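Local coordinates for aldehyde dehydrogenase (Burkholderia cenocepacia, PDB 4O6R), which probably oxidises aldehydes with NAD(P)+ and binds adenosine monophosphate, at residues I15-D29 and T40-A53. Residues are numbered along the deposited sequence; the frame is centred on the assembly and turned at random.
Sequences IDGRFVDAVDRGTID and TKIAAATAADVDLA
I28 and A44 meet at the base of a β-hairpin, strands 27-32 and 37-43, near the N-terminus of this aldehyde dehydrogenase, where the strands open into the loop leading to helix 47-66; I15, V23 and D49 then illustrate how a hairpin is tied to the helix that follows it. The I28 branch that bears CD1 lies over the A44 methyl, CD1 to CB 3.7 Å, and the I28 side chain also comes near that of E183, a residue of the AMP site. The hairpin itself is antiparallel: I28 and I42 form a hydrogen-bonded pair, each N-H bonded to the other's C=O, and A44 N extends the pairing to G26 O. On the other face K41 extends alongside D29; a bend at the last torsion of the lysine (chi4 -68°) turns NZ onto the syn lone pair of D29 OD1 in a 2.6 Å salt bridge.

Earlier in the chain, I15 rests on helix 47-66, its CD1 3.8 Å from D49 O, its CG2 against L52 O and its CG1 facing the A53 CB methyl at 4.3 Å. V23 spreads its two methyls over the same helix, CG1 against A48 CB and CG2 against L52 CD1. D49 is the polar clasp: OD2 accepts T46 N through its anti lone pair, bracing the helix start, and OD1 receives a water shared with D21 O as well as V23 N, which approaches the syn lone pair in a nearly straight 2.8 Å bond (169°).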
# COMPACT_ATOMS: atom_id res chain seq x y z
N ILE A 15 -28.32 -13.07 -21.15
CA ILE A 15 -28.25 -13.98 -20.03
C ILE A 15 -27.50 -15.22 -20.46
O ILE A 15 -27.80 -15.83 -21.51
CB ILE A 15 -29.65 -14.37 -19.53
CG1 ILE A 15 -30.34 -13.16 -18.96
CG2 ILE A 15 -29.61 -15.47 -18.49
CD1 ILE A 15 -31.72 -13.44 -18.48
N ASP A 16 -26.51 -15.59 -19.66
CA ASP A 16 -25.73 -16.78 -19.90
C ASP A 16 -25.21 -16.81 -21.33
O ASP A 16 -25.26 -17.83 -21.99
CB ASP A 16 -26.55 -18.04 -19.57
CG ASP A 16 -25.69 -19.20 -19.12
OD1 ASP A 16 -24.48 -19.03 -18.86
OD2 ASP A 16 -26.24 -20.30 -18.99
N GLY A 17 -24.67 -15.68 -21.79
CA GLY A 17 -23.95 -15.65 -23.06
C GLY A 17 -24.83 -15.51 -24.28
O GLY A 17 -24.31 -15.48 -25.39
N ARG A 18 -26.14 -15.35 -24.09
CA ARG A 18 -27.09 -15.35 -25.20
C ARG A 18 -28.08 -14.19 -25.04
O ARG A 18 -28.48 -13.83 -23.91
CB ARG A 18 -27.83 -16.72 -25.25
N PHE A 19 -28.50 -13.60 -26.18
CA PHE A 19 -29.58 -12.64 -26.17
C PHE A 19 -30.92 -13.37 -26.17
O PHE A 19 -31.18 -14.17 -27.05
CB PHE A 19 -29.51 -11.70 -27.37
CG PHE A 19 -28.54 -10.59 -27.18
CD1 PHE A 19 -28.87 -9.50 -26.40
CD2 PHE A 19 -27.30 -10.62 -27.79
CE1 PHE A 19 -27.98 -8.46 -26.23
CE2 PHE A 19 -26.40 -9.59 -27.61
CZ PHE A 19 -26.75 -8.50 -26.83
N VAL A 20 -31.76 -13.09 -25.19
CA VAL A 20 -33.00 -13.83 -24.98
C VAL A 20 -34.16 -12.90 -24.64
O VAL A 20 -33.96 -11.84 -24.03
CB VAL A 20 -32.88 -14.87 -23.83
CG1 VAL A 20 -31.94 -15.99 -24.22
CG2 VAL A 20 -32.38 -14.23 -22.54
N ASP A 21 -35.38 -13.30 -25.04
CA ASP A 21 -36.59 -12.58 -24.61
C ASP A 21 -36.80 -12.79 -23.10
O ASP A 21 -36.27 -13.72 -22.51
CB ASP A 21 -37.83 -13.08 -25.36
CG ASP A 21 -37.78 -12.79 -26.84
OD1 ASP A 21 -37.08 -11.88 -27.28
OD2 ASP A 21 -38.46 -13.51 -27.58
N ALA A 22 -37.59 -11.91 -22.49
CA ALA A 22 -38.01 -12.09 -21.10
C ALA A 22 -38.94 -13.30 -20.95
O ALA A 22 -39.70 -13.63 -21.85
CB ALA A 22 -38.71 -10.84 -20.62
N VAL A 23 -38.85 -13.98 -19.82
CA VAL A 23 -39.73 -15.11 -19.48
C VAL A 23 -41.22 -14.82 -19.73
O VAL A 23 -41.91 -15.63 -20.34
CB VAL A 23 -39.48 -15.52 -18.00
CG1 VAL A 23 -40.62 -16.33 -17.41
CG2 VAL A 23 -38.18 -16.31 -17.91
N ASP A 24 -41.71 -13.66 -19.26
CA ASP A 24 -43.13 -13.27 -19.46
C ASP A 24 -43.40 -12.61 -20.83
O ASP A 24 -44.52 -12.23 -21.12
CB ASP A 24 -43.57 -12.30 -18.35
CG ASP A 24 -43.55 -12.94 -16.96
OD1 ASP A 24 -43.44 -14.18 -16.84
OD2 ASP A 24 -43.65 -12.19 -15.96
N ARG A 25 -42.34 -12.43 -21.62
CA ARG A 25 -42.44 -11.90 -22.98
C ARG A 25 -42.84 -10.42 -23.00
O ARG A 25 -43.27 -9.90 -24.03
CB ARG A 25 -43.37 -12.78 -23.86
N GLY A 26 -42.66 -9.73 -21.87
CA GLY A 26 -42.94 -8.31 -21.78
C GLY A 26 -41.91 -7.46 -22.51
O GLY A 26 -40.75 -7.88 -22.71
N THR A 27 -42.34 -6.28 -22.91
CA THR A 27 -41.46 -5.30 -23.50
C THR A 27 -41.67 -3.91 -22.92
O THR A 27 -42.67 -3.64 -22.26
CB THR A 27 -41.66 -5.20 -25.02
OG1 THR A 27 -43.01 -4.87 -25.29
CG2 THR A 27 -41.31 -6.51 -25.66
N ILE A 28 -40.68 -3.06 -23.18
CA ILE A 28 -40.71 -1.65 -22.83
C ILE A 28 -40.34 -0.81 -24.06
O ILE A 28 -39.41 -1.15 -24.78
CB ILE A 28 -39.76 -1.38 -21.68
CG1 ILE A 28 -40.37 -1.96 -20.39
CG2 ILE A 28 -39.54 0.11 -21.53
CD1 ILE A 28 -39.43 -2.04 -19.21
N ASP A 29 -41.08 0.28 -24.28
CA ASP A 29 -40.79 1.17 -25.41
C ASP A 29 -39.63 2.10 -25.03
O ASP A 29 -39.63 2.68 -23.95
CB ASP A 29 -42.01 2.02 -25.79
CG ASP A 29 -43.07 1.25 -26.58
OD1 ASP A 29 -42.97 0.03 -26.82
OD2 ASP A 29 -44.03 1.92 -27.00
N THR A 40 -37.31 1.63 -30.44
CA THR A 40 -37.51 0.20 -30.50
C THR A 40 -38.20 -0.22 -29.22
O THR A 40 -38.32 0.56 -28.28
CB THR A 40 -36.16 -0.56 -30.59
OG1 THR A 40 -36.40 -1.98 -30.68
CG2 THR A 40 -35.25 -0.29 -29.31
N LYS A 41 -38.63 -1.48 -29.19
CA LYS A 41 -39.04 -2.12 -27.95
C LYS A 41 -37.88 -2.96 -27.45
O LYS A 41 -37.15 -3.54 -28.26
CB LYS A 41 -40.28 -3.03 -28.19
CG LYS A 41 -41.45 -2.31 -28.84
CD LYS A 41 -42.66 -3.23 -29.00
CE LYS A 41 -43.90 -2.44 -29.38
NZ LYS A 41 -44.36 -1.55 -28.28
N ILE A 42 -37.67 -3.01 -26.13
CA ILE A 42 -36.70 -3.94 -25.55
C ILE A 42 -37.42 -5.00 -24.73
O ILE A 42 -38.53 -4.78 -24.26
CB ILE A 42 -35.70 -3.24 -24.60
CG1 ILE A 42 -36.43 -2.40 -23.56
CG2 ILE A 42 -34.69 -2.43 -25.39
CD1 ILE A 42 -35.67 -2.24 -22.27
N ALA A 43 -36.78 -6.14 -24.55
CA ALA A 43 -37.27 -7.12 -23.60
C ALA A 43 -37.28 -6.53 -22.17
O ALA A 43 -36.36 -5.81 -21.78
CB ALA A 43 -36.45 -8.39 -23.69
N ALA A 44 -38.35 -6.80 -21.42
CA ALA A 44 -38.55 -6.25 -20.07
C ALA A 44 -38.35 -7.32 -18.99
O ALA A 44 -39.25 -8.15 -18.73
CB ALA A 44 -39.95 -5.65 -19.96
N ALA A 45 -37.19 -7.30 -18.36
CA ALA A 45 -36.88 -8.29 -17.32
C ALA A 45 -37.77 -8.12 -16.10
O ALA A 45 -38.01 -6.99 -15.65
CB ALA A 45 -35.42 -8.20 -16.91
N THR A 46 -38.23 -9.24 -15.57
CA THR A 46 -38.92 -9.29 -14.28
C THR A 46 -38.13 -10.23 -13.38
O THR A 46 -37.03 -10.67 -13.74
CB THR A 46 -40.36 -9.79 -14.44
OG1 THR A 46 -40.37 -11.17 -14.91
CG2 THR A 46 -41.10 -8.90 -15.38
N ALA A 47 -38.69 -10.54 -12.21
CA ALA A 47 -37.99 -11.32 -11.20
C ALA A 47 -37.48 -12.66 -11.72
O ALA A 47 -36.35 -13.05 -11.44
CB ALA A 47 -38.90 -11.54 -10.01
N ALA A 48 -38.29 -13.36 -12.51
CA ALA A 48 -37.87 -14.65 -13.06
C ALA A 48 -36.62 -14.52 -13.93
O ALA A 48 -35.79 -15.43 -13.98
CB ALA A 48 -39.01 -15.28 -13.85
N ASP A 49 -36.47 -13.40 -14.61
CA ASP A 49 -35.30 -13.18 -15.47
C ASP A 49 -34.08 -12.84 -14.65
O ASP A 49 -32.99 -13.31 -14.92
CB ASP A 49 -35.57 -12.05 -16.45
CG ASP A 49 -36.75 -12.34 -17.38
OD1 ASP A 49 -36.63 -13.28 -18.21
OD2 ASP A 49 -37.78 -11.65 -17.23
N VAL A 50 -34.28 -12.03 -13.62
CA VAL A 50 -33.22 -11.79 -12.66
C VAL A 50 -32.73 -13.12 -12.06
O VAL A 50 -31.53 -13.34 -11.93
CB VAL A 50 -33.65 -10.82 -11.56
CG1 VAL A 50 -32.59 -10.75 -10.47
CG2 VAL A 50 -33.89 -9.45 -12.16
N ASP A 51 -33.66 -14.00 -11.72
CA ASP A 51 -33.27 -15.33 -11.23
C ASP A 51 -32.40 -16.11 -12.22
O ASP A 51 -31.38 -16.65 -11.85
CB ASP A 51 -34.49 -16.16 -10.82
CG ASP A 51 -35.19 -15.62 -9.58
OD1 ASP A 51 -34.60 -14.75 -8.92
OD2 ASP A 51 -36.34 -16.02 -9.27
N LEU A 52 -32.79 -16.12 -13.49
CA LEU A 52 -32.00 -16.77 -14.52
C LEU A 52 -30.61 -16.15 -14.64
O LEU A 52 -29.63 -16.86 -14.81
CB LEU A 52 -32.73 -16.72 -15.88
CG LEU A 52 -33.99 -17.56 -15.96
CD1 LEU A 52 -34.71 -17.28 -17.27
CD2 LEU A 52 -33.69 -19.05 -15.87
N ALA A 53 -30.54 -14.82 -14.55
CA ALA A 53 -29.27 -14.12 -14.65
C ALA A 53 -28.35 -14.42 -13.48
O ALA A 53 -27.17 -14.63 -13.68
CB ALA A 53 -29.52 -12.62 -14.77
O HOH W 1 -35.22 -14.66 -20.05
O HOH W 2 -40.35 -11.75 -17.70
O HOH W 3 -41.43 -9.65 -19.26
O HOH W 4 -44.65 1.03 -29.76